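Local coordinates for putative Transcriptional Regulator (Rhodococcus sp., PDB 2IA2), which probably controls transcription as an IclR-family regulator, binding DNA through a helix-turn-helix domain and probably sensing a small effector through its C-terminal domain, at residues 88-92 with 93-97; 135-138 with 139-143; 153-156 with 157-160; 73-76 with 77-81. All coordinates share one frame; numbering follows the deposited sequence.

Contact 1: 88-92 with 93-97; sequences SSLSL and PEVAQ
S91 and E94 grip each other at the start of helix 92-107, and the glutamate side chain bends back to make the contact. Its CB lies 3.6 Å from S91 OG. With CG anti to its own carbonyl carbon (chi1 -67°) and the chain extended beyond, CG passes 3.2 Å from S91 OG, CD lies beside the same oxygen at 3.3 Å, and OE1 at the tip accepts from S91 N at 2.8 Å. That bond is nearly straight (170° at the hydrogen) and meets the carboxylate on its anti side, somewhat out of its plane. A weak return bond runs from E94 N to S91 OG, 3.4 Å long, so the pair forms a capping box with S91 as the N-cap. A water also donates to E94 OE1 and to S89 O, tying the glutamate to the preceding loop. Beyond the box, V95 N donates to S91 O and A96 N to L92 O, the first i to i+4 bonds of the helix. P93 lays its ring at about a right angle to the L92 side chain, with CD 3.5 Å from L92 CB and 3.4 Å from S91 OG; an alanine here lacks that ring carbon and would probably leave a gap beside S91 OG and L92 CB and this first-turn backbone freer to move. L90 CB rests 3.7 Å from V95 CG2, and L90 packs against P77 of the second subunit.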
ATOM      1  N   SER A  88       1.985  -3.426   0.412  1.00 25.49           N
ATOM      2  CA  SER A  88       0.908  -2.409   0.566  1.00 23.94           C
ATOM      3  C   SER A  88       0.854  -1.797   1.976  1.00 23.87           C
ATOM      4  O   SER A  88       0.230  -0.780   2.223  1.00 24.54           O
ATOM      5  CB  SER A  88      -0.455  -2.960   0.107  1.00 23.82           C
ATOM      6  OG  SER A  88      -0.894  -4.039   0.950  1.00 23.88           O
ATOM      7  N   SER A  89       1.617  -2.343   2.878  1.00 26.24           N
ATOM      8  CA  SER A  89       1.674  -1.814   4.247  1.00 28.00           C
ATOM      9  C   SER A  89       2.908  -0.934   4.560  1.00 27.38           C
ATOM     10  O   SER A  89       3.072  -0.509   5.718  1.00 27.04           O
ATOM     11  CB  SER A  89       1.549  -2.940   5.252  1.00 26.70           C
ATOM     12  OG  SER A  89       2.754  -3.650   5.268  1.00 36.71           O
ATOM     13  N   LEU A  90       3.761  -0.648   3.545  1.00 24.98           N
ATOM     14  CA  LEU A  90       4.970   0.147   3.757  1.00 24.17           C
ATOM     15  C   LEU A  90       4.675   1.561   4.262  1.00 23.17           C
ATOM     16  O   LEU A  90       3.789   2.246   3.749  1.00 22.22           O
ATOM     17  CB  LEU A  90       5.807   0.265   2.446  1.00 23.61           C
ATOM     18  CG  LEU A  90       6.350  -1.018   1.834  1.00 25.93           C
ATOM     19  CD1 LEU A  90       7.094  -0.827   0.484  1.00 24.33           C
ATOM     20  CD2 LEU A  90       7.240  -1.738   2.845  1.00 29.27           C
ATOM     21  N   SER A  91       5.434   2.008   5.258  1.00 23.13           N
ATOM     22  CA  SER A  91       5.248   3.354   5.793  1.00 24.92           C
ATOM     23  C   SER A  91       5.915   4.359   4.859  1.00 25.04           C
ATOM     24  O   SER A  91       6.727   4.008   3.980  1.00 24.39           O
ATOM     25  CB  SER A  91       5.858   3.433   7.226  1.00 25.00           C
ATOM     26  OG  SER A  91       7.208   3.154   7.098  1.00 25.75           O
ATOM     27  N   LEU A  92       5.612   5.625   5.042  1.00 26.16           N
ATOM     28  CA  LEU A  92       6.384   6.609   4.310  1.00 26.63           C
ATOM     29  C   LEU A  92       7.922   6.485   4.468  1.00 26.09           C
ATOM     30  O   LEU A  92       8.637   6.584   3.473  1.00 25.56           O
ATOM     31  CB  LEU A  92       5.878   8.026   4.592  1.00 27.68           C
ATOM     32  CG  LEU A  92       6.884   9.145   4.269  1.00 28.84           C
ATOM     33  CD1 LEU A  92       6.796   9.490   2.799  1.00 34.33           C
ATOM     34  CD2 LEU A  92       6.632  10.402   5.143  1.00 31.23           C
ATOM     35  N   PRO A  93       8.457   6.358   5.706  1.00 26.60           N
ATOM     36  CA  PRO A  93       9.920   6.213   5.785  1.00 25.97           C
ATOM     37  C   PRO A  93      10.480   4.989   5.030  1.00 26.18           C
ATOM     38  O   PRO A  93      11.551   5.069   4.451  1.00 26.16           O
ATOM     39  CB  PRO A  93      10.172   6.038   7.303  1.00 26.78           C
ATOM     40  CG  PRO A  93       9.012   6.689   7.951  1.00 27.19           C
ATOM     41  CD  PRO A  93       7.848   6.447   7.054  1.00 27.50           C
ATOM     42  N   GLU A  94       9.779   3.862   5.061  1.00 24.89           N
ATOM     43  CA  GLU A  94      10.224   2.647   4.372  1.00 25.85           C
ATOM     44  C   GLU A  94      10.142   2.861   2.847  1.00 24.90           C
ATOM     45  O   GLU A  94      10.969   2.334   2.112  1.00 25.72           O
ATOM     46  CB  GLU A  94       9.339   1.464   4.758  1.00 25.00           C
ATOM     47  CG  GLU A  94       9.487   1.062   6.210  1.00 27.06           C
ATOM     48  CD  GLU A  94       8.393   0.068   6.694  1.00 30.53           C
ATOM     49  OE1 GLU A  94       7.223   0.097   6.256  1.00 31.09           O
ATOM     50  OE2 GLU A  94       8.707  -0.698   7.598  1.00 38.03           O
ATOM     51  N   VAL A  95       9.150   3.612   2.372  1.00 23.17           N
ATOM     52  CA  VAL A  95       9.058   3.905   0.938  1.00 22.80           C
ATOM     53  C   VAL A  95      10.233   4.831   0.511  1.00 23.89           C
ATOM     54  O   VAL A  95      10.942   4.561  -0.482  1.00 25.29           O
ATOM     55  CB  VAL A  95       7.701   4.511   0.563  1.00 23.06           C
ATOM     56  CG1 VAL A  95       7.755   5.129  -0.855  1.00 20.62           C
ATOM     57  CG2 VAL A  95       6.528   3.430   0.694  1.00 23.37           C
ATOM     58  N   ALA A  96      10.461   5.872   1.307  1.00 22.78           N
ATOM     59  CA  ALA A  96      11.532   6.857   1.089  1.00 22.94           C
ATOM     60  C   ALA A  96      12.947   6.326   1.178  1.00 23.32           C
ATOM     61  O   ALA A  96      13.763   6.689   0.371  1.00 23.45           O
ATOM     62  CB  ALA A  96      11.346   8.018   2.036  1.00 21.30           C
ATOM     63  N   GLN A  97      13.246   5.471   2.162  1.00 25.19           N
ATOM     64  CA  GLN A  97      14.630   4.991   2.382  1.00 25.93           C
ATOM     65  C   GLN A  97      15.463   4.602   1.138  1.00 26.41           C
ATOM     66  O   GLN A  97      16.528   5.163   0.939  1.00 27.08           O
ATOM     67  CB  GLN A  97      14.713   3.923   3.503  1.00 27.12           C
ATOM     68  CG  GLN A  97      16.114   3.775   4.144  1.00 28.17           C
ATOM     69  CD  GLN A  97      16.573   5.064   4.858  1.00 30.78           C
ATOM     70  OE1 GLN A  97      15.776   5.769   5.470  1.00 32.06           O
ATOM     71  NE2 GLN A  97      17.843   5.336   4.808  1.00 30.70           N
TER
HETATM   72  O   HOH W   1       5.087  -1.011   7.444  1.00 44.86           O

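Contact 2: 135-138 with 139-143; sequences VGIT and IGTRL
I137 meets T141 and L143 across a tight bend, its two branches dividing the work. CG2, anti to the backbone N, crosses the T141 side chain at about a right angle and presses 3.3 Å from T141 CB, closer than usual for two carbons. The longer branch goes on to L143, where I137 CD1 and L143 CD1 meet tip to tip at 3.5 Å, also tight. T138 follows and opens a type II beta turn that runs to T141 and leads into strand 142-144, an outermost strand of the six-stranded antiparallel sheet in this chain. T138 O takes two donors from one residue: T141 N at 3.0 Å, and T141 OG1 at 2.6 Å. Both reach it from the same face of the carbonyl plane, the hydroxyl tilted 27° from that plane. T141 OG1 sits beside its own backbone N (chi1 -55°), which brings both donors to the same oxygen. A valine in its place would probably leave T138 O with the backbone bond alone and the side chain freer to turn. The doubly held carbonyl thus closes the turn while the apolar branches of I137 pack beside it, a combination that should restrain T141 in rotation as well as position.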
ATOM      1  N   VAL A 135      26.203  17.350   8.787  1.00 38.80           N
ATOM      2  CA  VAL A 135      25.138  18.339   8.953  1.00 40.63           C
ATOM      3  C   VAL A 135      23.867  17.580   9.170  1.00 41.01           C
ATOM      4  O   VAL A 135      22.796  18.169   9.220  1.00 39.95           O
ATOM      5  CB  VAL A 135      24.992  19.220   7.642  1.00 41.26           C
ATOM      6  CG1 VAL A 135      26.217  20.173   7.484  1.00 43.44           C
ATOM      7  CG2 VAL A 135      24.816  18.367   6.348  1.00 37.77           C
ATOM      8  N   GLY A 136      24.018  16.258   9.302  1.00 42.06           N
ATOM      9  CA  GLY A 136      22.875  15.345   9.373  1.00 43.09           C
ATOM     10  C   GLY A 136      22.305  15.367  10.763  1.00 43.67           C
ATOM     11  O   GLY A 136      23.042  15.478  11.748  1.00 44.81           O
ATOM     12  N   ILE A 137      20.986  15.216  10.839  1.00 43.31           N
ATOM     13  CA  ILE A 137      20.232  15.268  12.115  1.00 41.63           C
ATOM     14  C   ILE A 137      19.600  13.882  12.300  1.00 39.99           C
ATOM     15  O   ILE A 137      19.134  13.317  11.309  1.00 40.68           O
ATOM     16  CB  ILE A 137      19.190  16.417  11.924  1.00 41.56           C
ATOM     17  CG1 ILE A 137      19.866  17.755  12.201  1.00 42.43           C
ATOM     18  CG2 ILE A 137      17.964  16.292  12.787  1.00 40.67           C
ATOM     19  CD1 ILE A 137      19.261  18.858  11.424  1.00 42.44           C
ATOM     20  N   THR A 138      19.539  13.334  13.513  1.00 38.17           N
ATOM     21  CA  THR A 138      18.883  12.024  13.698  1.00 37.35           C
ATOM     22  C   THR A 138      17.328  12.021  13.617  1.00 35.04           C
ATOM     23  O   THR A 138      16.641  13.027  13.929  1.00 33.15           O
ATOM     24  CB  THR A 138      19.260  11.356  15.025  1.00 38.91           C
ATOM     25  OG1 THR A 138      18.763  12.177  16.083  1.00 42.75           O
ATOM     26  CG2 THR A 138      20.764  11.182  15.144  1.00 40.21           C
ATOM     27  N   ILE A 139      16.803  10.861  13.220  1.00 32.87           N
ATOM     28  CA  ILE A 139      15.351  10.617  13.056  1.00 32.31           C
ATOM     29  C   ILE A 139      14.635  10.917  14.378  1.00 32.02           C
ATOM     30  O   ILE A 139      15.163  10.599  15.423  1.00 32.04           O
ATOM     31  CB  ILE A 139      15.103   9.188  12.542  1.00 31.45           C
ATOM     32  CG1 ILE A 139      15.594   9.092  11.109  1.00 32.31           C
ATOM     33  CG2 ILE A 139      13.611   8.795  12.575  1.00 35.24           C
ATOM     34  CD1 ILE A 139      15.763   7.655  10.663  1.00 38.29           C
ATOM     35  N   GLY A 140      13.491  11.610  14.330  1.00 30.66           N
ATOM     36  CA  GLY A 140      12.802  12.035  15.529  1.00 28.93           C
ATOM     37  C   GLY A 140      13.132  13.425  15.990  1.00 30.02           C
ATOM     38  O   GLY A 140      12.398  14.004  16.826  1.00 31.17           O
ATOM     39  N   THR A 141      14.201  14.011  15.446  1.00 28.75           N
ATOM     40  CA  THR A 141      14.540  15.380  15.822  1.00 28.77           C
ATOM     41  C   THR A 141      13.520  16.338  15.215  1.00 28.87           C
ATOM     42  O   THR A 141      13.011  16.092  14.115  1.00 28.25           O
ATOM     43  CB  THR A 141      15.974  15.766  15.326  1.00 28.90           C
ATOM     44  OG1 THR A 141      16.897  14.801  15.824  1.00 29.57           O
ATOM     45  CG2 THR A 141      16.411  17.127  15.842  1.00 29.76           C
ATOM     46  N   ARG A 142      13.206  17.382  15.943  1.00 29.88           N
ATOM     47  CA  ARG A 142      12.379  18.469  15.494  1.00 30.55           C
ATOM     48  C   ARG A 142      13.175  19.742  15.307  1.00 31.53           C
ATOM     49  O   ARG A 142      14.103  19.994  16.033  1.00 32.67           O
ATOM     50  CB  ARG A 142      11.261  18.729  16.467  1.00 31.58           C
ATOM     51  CG  ARG A 142      10.469  17.543  16.789  1.00 34.78           C
ATOM     52  CD  ARG A 142       9.234  17.830  17.556  1.00 39.51           C
ATOM     53  NE  ARG A 142       8.512  16.601  17.691  1.00 43.99           N
ATOM     54  CZ  ARG A 142       7.311  16.366  17.216  1.00 48.39           C
ATOM     55  NH1 ARG A 142       6.641  17.299  16.584  1.00 50.60           N
ATOM     56  NH2 ARG A 142       6.787  15.184  17.370  1.00 49.93           N
ATOM     57  N   LEU A 143      12.790  20.532  14.328  1.00 31.30           N
ATOM     58  CA  LEU A 143      13.411  21.815  14.059  1.00 31.74           C
ATOM     59  C   LEU A 143      12.259  22.768  13.696  1.00 32.87           C
ATOM     60  O   LEU A 143      11.208  22.317  13.225  1.00 32.39           O
ATOM     61  CB  LEU A 143      14.418  21.695  12.913  1.00 30.30           C
ATOM     62  CG  LEU A 143      15.731  20.923  13.158  1.00 29.60           C
ATOM     63  CD1 LEU A 143      16.525  20.916  11.903  1.00 31.19           C
ATOM     64  CD2 LEU A 143      16.570  21.626  14.236  1.00 31.67           C
TER

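Contact 3: 153-156 with 157-160; sequences VLLA and GLPD
Near the C-terminal end of helix 149-156, where the chain passes toward helix 160-169, the backbone bonds contract from four residues to three: G157 N donates to L154 O at 3.0 Å, and only weakly to V153 O at 3.4 Å, while L158 N donates to L155 O at 3.1 Å. Both three-residue bonds come from above the carbonyl plane, 64° out of it at L154 and 65° at L155, instead of along a lone pair. L155 and L158 then lie side by side and point the same way, L155 CD2 being 3.9 Å from L158 CD1. The same first torsion, CG anti to the carbonyl carbon in both, lets them run alongside, and L158 CB settles 3.4 Å from L155 O, covering the same carbonyl that its backbone N binds. This junction lies within the C-terminal region of the IclR family, and P159 takes the N-cap position of the next helix. L155 and A156 both lean on I190 of helix 183-196. From that helix R194 donates to A156 O and forms a salt bridge with D160, so that one arginine reaches both the departing and the arriving helix. L154 packs against S114 and L116 of strand 110-117.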
ATOM      1  N   VAL A 153       8.853  24.277   2.579  1.00 26.82           N
ATOM      2  CA  VAL A 153       8.125  23.390   1.674  1.00 24.96           C
ATOM      3  C   VAL A 153       6.812  22.905   2.294  1.00 26.52           C
ATOM      4  O   VAL A 153       5.748  22.882   1.624  1.00 26.70           O
ATOM      5  CB  VAL A 153       9.027  22.179   1.235  1.00 25.48           C
ATOM      6  CG1 VAL A 153       8.211  21.081   0.563  1.00 20.55           C
ATOM      7  CG2 VAL A 153      10.121  22.662   0.271  1.00 24.25           C
ATOM      8  N   LEU A 154       6.867  22.452   3.549  1.00 26.00           N
ATOM      9  CA  LEU A 154       5.667  21.913   4.210  1.00 26.15           C
ATOM     10  C   LEU A 154       4.642  23.021   4.458  1.00 27.67           C
ATOM     11  O   LEU A 154       3.434  22.805   4.217  1.00 28.18           O
ATOM     12  CB  LEU A 154       6.024  21.149   5.536  1.00 24.42           C
ATOM     13  CG  LEU A 154       6.751  19.811   5.241  1.00 24.95           C
ATOM     14  CD1 LEU A 154       7.521  19.334   6.451  1.00 25.93           C
ATOM     15  CD2 LEU A 154       5.756  18.719   4.769  1.00 23.32           C
ATOM     16  N   LEU A 155       5.115  24.182   4.931  1.00 28.11           N
ATOM     17  CA  LEU A 155       4.253  25.343   5.124  1.00 30.49           C
ATOM     18  C   LEU A 155       3.563  25.834   3.831  1.00 32.96           C
ATOM     19  O   LEU A 155       2.389  26.239   3.867  1.00 34.23           O
ATOM     20  CB  LEU A 155       5.034  26.480   5.750  1.00 29.87           C
ATOM     21  CG  LEU A 155       5.593  26.212   7.148  1.00 30.71           C
ATOM     22  CD1 LEU A 155       6.500  27.386   7.588  1.00 28.96           C
ATOM     23  CD2 LEU A 155       4.470  25.972   8.139  1.00 31.56           C
ATOM     24  N   ALA A 156       4.272  25.782   2.696  1.00 34.05           N
ATOM     25  CA  ALA A 156       3.694  26.152   1.411  1.00 33.95           C
ATOM     26  C   ALA A 156       2.530  25.228   1.058  1.00 34.47           C
ATOM     27  O   ALA A 156       1.634  25.605   0.277  1.00 35.44           O
ATOM     28  CB  ALA A 156       4.765  26.157   0.333  1.00 33.61           C
ATOM     29  N   GLY A 157       2.512  24.040   1.655  1.00 32.52           N
ATOM     30  CA  GLY A 157       1.476  23.056   1.396  1.00 31.76           C
ATOM     31  C   GLY A 157       0.227  23.274   2.219  1.00 32.90           C
ATOM     32  O   GLY A 157      -0.774  22.708   1.924  1.00 32.31           O
ATOM     33  N   LEU A 158       0.265  24.113   3.248  1.00 32.90           N
ATOM     34  CA  LEU A 158      -0.928  24.345   4.067  1.00 34.97           C
ATOM     35  C   LEU A 158      -2.081  25.031   3.310  1.00 36.18           C
ATOM     36  O   LEU A 158      -1.819  25.788   2.401  1.00 36.32           O
ATOM     37  CB  LEU A 158      -0.567  25.215   5.282  1.00 34.81           C
ATOM     38  CG  LEU A 158       0.297  24.466   6.314  1.00 34.27           C
ATOM     39  CD1 LEU A 158       0.653  25.397   7.423  1.00 32.34           C
ATOM     40  CD2 LEU A 158      -0.428  23.189   6.821  1.00 32.80           C
ATOM     41  N   PRO A 159      -3.353  24.789   3.714  1.00 37.58           N
ATOM     42  CA  PRO A 159      -4.447  25.707   3.263  1.00 39.22           C
ATOM     43  C   PRO A 159      -4.135  27.135   3.718  1.00 41.25           C
ATOM     44  O   PRO A 159      -3.546  27.305   4.814  1.00 40.98           O
ATOM     45  CB  PRO A 159      -5.683  25.178   4.011  1.00 39.87           C
ATOM     46  CG  PRO A 159      -5.369  23.658   4.224  1.00 38.07           C
ATOM     47  CD  PRO A 159      -3.867  23.678   4.544  1.00 37.50           C
ATOM     48  N   ASP A 160      -4.498  28.139   2.911  1.00 42.13           N
ATOM     49  CA  ASP A 160      -4.224  29.556   3.238  1.00 44.42           C
ATOM     50  C   ASP A 160      -4.637  30.006   4.633  1.00 44.81           C
ATOM     51  O   ASP A 160      -3.936  30.791   5.270  1.00 45.16           O
ATOM     52  CB  ASP A 160      -4.887  30.492   2.206  1.00 46.43           C
ATOM     53  CG  ASP A 160      -4.166  30.480   0.853  1.00 50.15           C
ATOM     54  OD1 ASP A 160      -2.908  30.306   0.848  1.00 52.89           O
ATOM     55  OD2 ASP A 160      -4.859  30.640  -0.189  1.00 52.87           O
TER

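Contact 4: 73-76 with 77-81; sequences FWLT and PRVLE
T76 holds R78 and V79 through two hydrogen bonds, one from its side chain and one from its carbonyl. R78 N donates to T76 OG1 at 3.1 Å with an angle of 153° at the hydrogen. The hydroxyl stands between its own backbone N and carbonyl carbon (chi1 74°), a position that turns it toward the residues ahead; it is also bonded to the carbonyl of G64. V79 N donates to T76 O at 3.3 Å, fairly straight at the hydrogen but from above the carbonyl plane, 41° out of it. The V79 methyl CG2 lies 3.1 Å from T76 O, beside the carbonyl that its own backbone N binds. Together the two bonds turn the chain out of strand 72-75, in the three-stranded sheet that forms the wing of a winged helix-turn-helix, as in IclR regulators, into a helically wound stretch leading to helix 84-87. The apolar contact joins V79 to L75, whose side chains cross at about a right angle with V79 CG2 4.1 Å from L75 CB; I27 of helix 18-28 packs on L75 and V79. Across the dimer, L75 touches S85 of the second subunit, while P77 and L80 meet its Y86.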
ATOM      1  N   PHE A  73      -9.276 -15.603 -20.969  1.00 32.74           N
ATOM      2  CA  PHE A  73      -8.422 -15.814 -19.808  1.00 29.64           C
ATOM      3  C   PHE A  73      -8.605 -14.612 -18.905  1.00 28.98           C
ATOM      4  O   PHE A  73      -8.931 -13.514 -19.387  1.00 29.69           O
ATOM      5  CB  PHE A  73      -6.947 -15.861 -20.264  1.00 28.87           C
ATOM      6  CG  PHE A  73      -6.659 -16.926 -21.256  1.00 27.62           C
ATOM      7  CD1 PHE A  73      -6.886 -16.722 -22.628  1.00 29.25           C
ATOM      8  CD2 PHE A  73      -6.173 -18.149 -20.839  1.00 28.27           C
ATOM      9  CE1 PHE A  73      -6.619 -17.740 -23.577  1.00 29.39           C
ATOM     10  CE2 PHE A  73      -5.908 -19.183 -21.769  1.00 28.65           C
ATOM     11  CZ  PHE A  73      -6.140 -18.982 -23.149  1.00 28.38           C
ATOM     12  N   TRP A  74      -8.423 -14.810 -17.603  1.00 27.27           N
ATOM     13  CA  TRP A  74      -8.448 -13.732 -16.633  1.00 27.10           C
ATOM     14  C   TRP A  74      -7.619 -14.127 -15.410  1.00 25.51           C
ATOM     15  O   TRP A  74      -7.226 -15.272 -15.271  1.00 24.24           O
ATOM     16  CB  TRP A  74      -9.900 -13.403 -16.212  1.00 28.52           C
ATOM     17  CG  TRP A  74     -10.615 -14.589 -15.652  1.00 31.06           C
ATOM     18  CD1 TRP A  74     -10.694 -14.950 -14.324  1.00 30.78           C
ATOM     19  CD2 TRP A  74     -11.335 -15.607 -16.384  1.00 33.11           C
ATOM     20  NE1 TRP A  74     -11.420 -16.105 -14.190  1.00 31.44           N
ATOM     21  CE2 TRP A  74     -11.828 -16.535 -15.424  1.00 34.89           C
ATOM     22  CE3 TRP A  74     -11.605 -15.829 -17.754  1.00 32.55           C
ATOM     23  CZ2 TRP A  74     -12.598 -17.674 -15.786  1.00 37.49           C
ATOM     24  CZ3 TRP A  74     -12.366 -16.950 -18.113  1.00 34.42           C
ATOM     25  CH2 TRP A  74     -12.858 -17.859 -17.128  1.00 34.94           C
ATOM     26  N   LEU A  75      -7.368 -13.176 -14.525  1.00 23.28           N
ATOM     27  CA  LEU A  75      -6.536 -13.465 -13.367  1.00 23.72           C
ATOM     28  C   LEU A  75      -7.360 -13.993 -12.211  1.00 23.94           C
ATOM     29  O   LEU A  75      -8.542 -13.738 -12.121  1.00 25.54           O
ATOM     30  CB  LEU A  75      -5.760 -12.231 -12.893  1.00 22.32           C
ATOM     31  CG  LEU A  75      -4.795 -11.680 -13.950  1.00 22.87           C
ATOM     32  CD1 LEU A  75      -4.241 -10.341 -13.469  1.00 15.45           C
ATOM     33  CD2 LEU A  75      -3.684 -12.707 -14.218  1.00 22.32           C
ATOM     34  N   THR A  76      -6.696 -14.699 -11.309  1.00 24.26           N
ATOM     35  CA  THR A  76      -7.314 -15.240 -10.119  1.00 24.59           C
ATOM     36  C   THR A  76      -6.681 -14.517  -8.937  1.00 24.01           C
ATOM     37  O   THR A  76      -5.647 -13.852  -9.113  1.00 25.56           O
ATOM     38  CB  THR A  76      -6.965 -16.734  -9.936  1.00 27.31           C
ATOM     39  OG1 THR A  76      -5.613 -16.834  -9.493  1.00 28.25           O
ATOM     40  CG2 THR A  76      -7.195 -17.596 -11.197  1.00 25.02           C
ATOM     41  N   PRO A  77      -7.289 -14.601  -7.729  1.00 28.02           N
ATOM     42  CA  PRO A  77      -6.714 -13.987  -6.511  1.00 26.58           C
ATOM     43  C   PRO A  77      -5.384 -14.533  -6.068  1.00 26.54           C
ATOM     44  O   PRO A  77      -4.791 -13.990  -5.151  1.00 24.78           O
ATOM     45  CB  PRO A  77      -7.771 -14.281  -5.412  1.00 28.01           C
ATOM     46  CG  PRO A  77      -8.649 -15.394  -5.996  1.00 27.43           C
ATOM     47  CD  PRO A  77      -8.602 -15.229  -7.485  1.00 28.16           C
ATOM     48  N   ARG A  78      -4.873 -15.593  -6.698  1.00 28.04           N
ATOM     49  CA  ARG A  78      -3.547 -16.072  -6.301  1.00 27.40           C
ATOM     50  C   ARG A  78      -2.474 -15.057  -6.606  1.00 26.83           C
ATOM     51  O   ARG A  78      -1.420 -15.024  -5.958  1.00 25.36           O
ATOM     52  CB  ARG A  78      -3.238 -17.419  -6.951  1.00 29.58           C
ATOM     53  CG  ARG A  78      -1.872 -18.058  -6.475  1.00 31.34           C
ATOM     54  CD  ARG A  78      -1.633 -19.453  -7.073  1.00 31.70           C
ATOM     55  NE  ARG A  78      -2.793 -20.258  -6.767  1.00 41.14           N
ATOM     56  CZ  ARG A  78      -2.837 -21.363  -6.005  1.00 45.50           C
ATOM     57  NH1 ARG A  78      -1.754 -21.889  -5.448  1.00 46.13           N
ATOM     58  NH2 ARG A  78      -4.013 -21.948  -5.802  1.00 46.45           N
ATOM     59  N   VAL A  79      -2.744 -14.190  -7.583  1.00 25.40           N
ATOM     60  CA  VAL A  79      -1.800 -13.130  -7.931  1.00 24.34           C
ATOM     61  C   VAL A  79      -1.491 -12.221  -6.749  1.00 23.12           C
ATOM     62  O   VAL A  79      -0.399 -11.714  -6.646  1.00 22.02           O
ATOM     63  CB  VAL A  79      -2.357 -12.304  -9.170  1.00 24.97           C
ATOM     64  CG1 VAL A  79      -1.305 -11.356  -9.723  1.00 26.24           C
ATOM     65  CG2 VAL A  79      -2.825 -13.319 -10.247  1.00 26.37           C
ATOM     66  N   LEU A  80      -2.453 -12.018  -5.842  1.00 22.78           N
ATOM     67  CA  LEU A  80      -2.196 -11.278  -4.592  1.00 23.13           C
ATOM     68  C   LEU A  80      -1.142 -11.889  -3.686  1.00 24.42           C
ATOM     69  O   LEU A  80      -0.557 -11.174  -2.872  1.00 24.44           O
ATOM     70  CB  LEU A  80      -3.529 -11.039  -3.775  1.00 22.14           C
ATOM     71  CG  LEU A  80      -4.542 -10.152  -4.531  1.00 21.87           C
ATOM     72  CD1 LEU A  80      -5.885 -10.078  -3.714  1.00 21.04           C
ATOM     73  CD2 LEU A  80      -3.967  -8.753  -4.735  1.00 17.24           C
ATOM     74  N   GLU A  81      -0.910 -13.195  -3.807  1.00 25.49           N
ATOM     75  CA  GLU A  81       0.126 -13.840  -3.023  1.00 28.99           C
ATOM     76  C   GLU A  81       1.543 -13.327  -3.385  1.00 28.38           C
ATOM     77  O   GLU A  81       2.517 -13.507  -2.633  1.00 28.07           O
ATOM     78  CB  GLU A  81      -0.044 -15.379  -3.142  1.00 30.47           C
ATOM     79  CG  GLU A  81      -1.579 -15.791  -2.836  1.00 35.88           C
ATOM     80  CD  GLU A  81      -1.894 -17.235  -2.312  1.00 38.15           C
ATOM     81  OE1 GLU A  81      -1.045 -17.835  -1.606  1.00 48.91           O
ATOM     82  OE2 GLU A  81      -3.026 -17.743  -2.585  1.00 43.77           O
TER

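Following the chain from the N terminus, contact 4 comes first, turning the chain out of the small sheet of the probable DNA-binding region toward helix 84-87. Contact 1 then starts helix 92-107 after a short loop; its centre is about 25 Å from that of contact 4, and both touch the second subunit. Contact 2 closes the turn before strand 142-144 at the border of the large sheet, and contact 3 closes the junction between helices 149-156 and 160-169. The four lie in series and none nests in or crosses another. Contacts 2 and 3 stand about 44 and 42 Å, centre to centre, from contact 4, on the opposite side of the chain's centre.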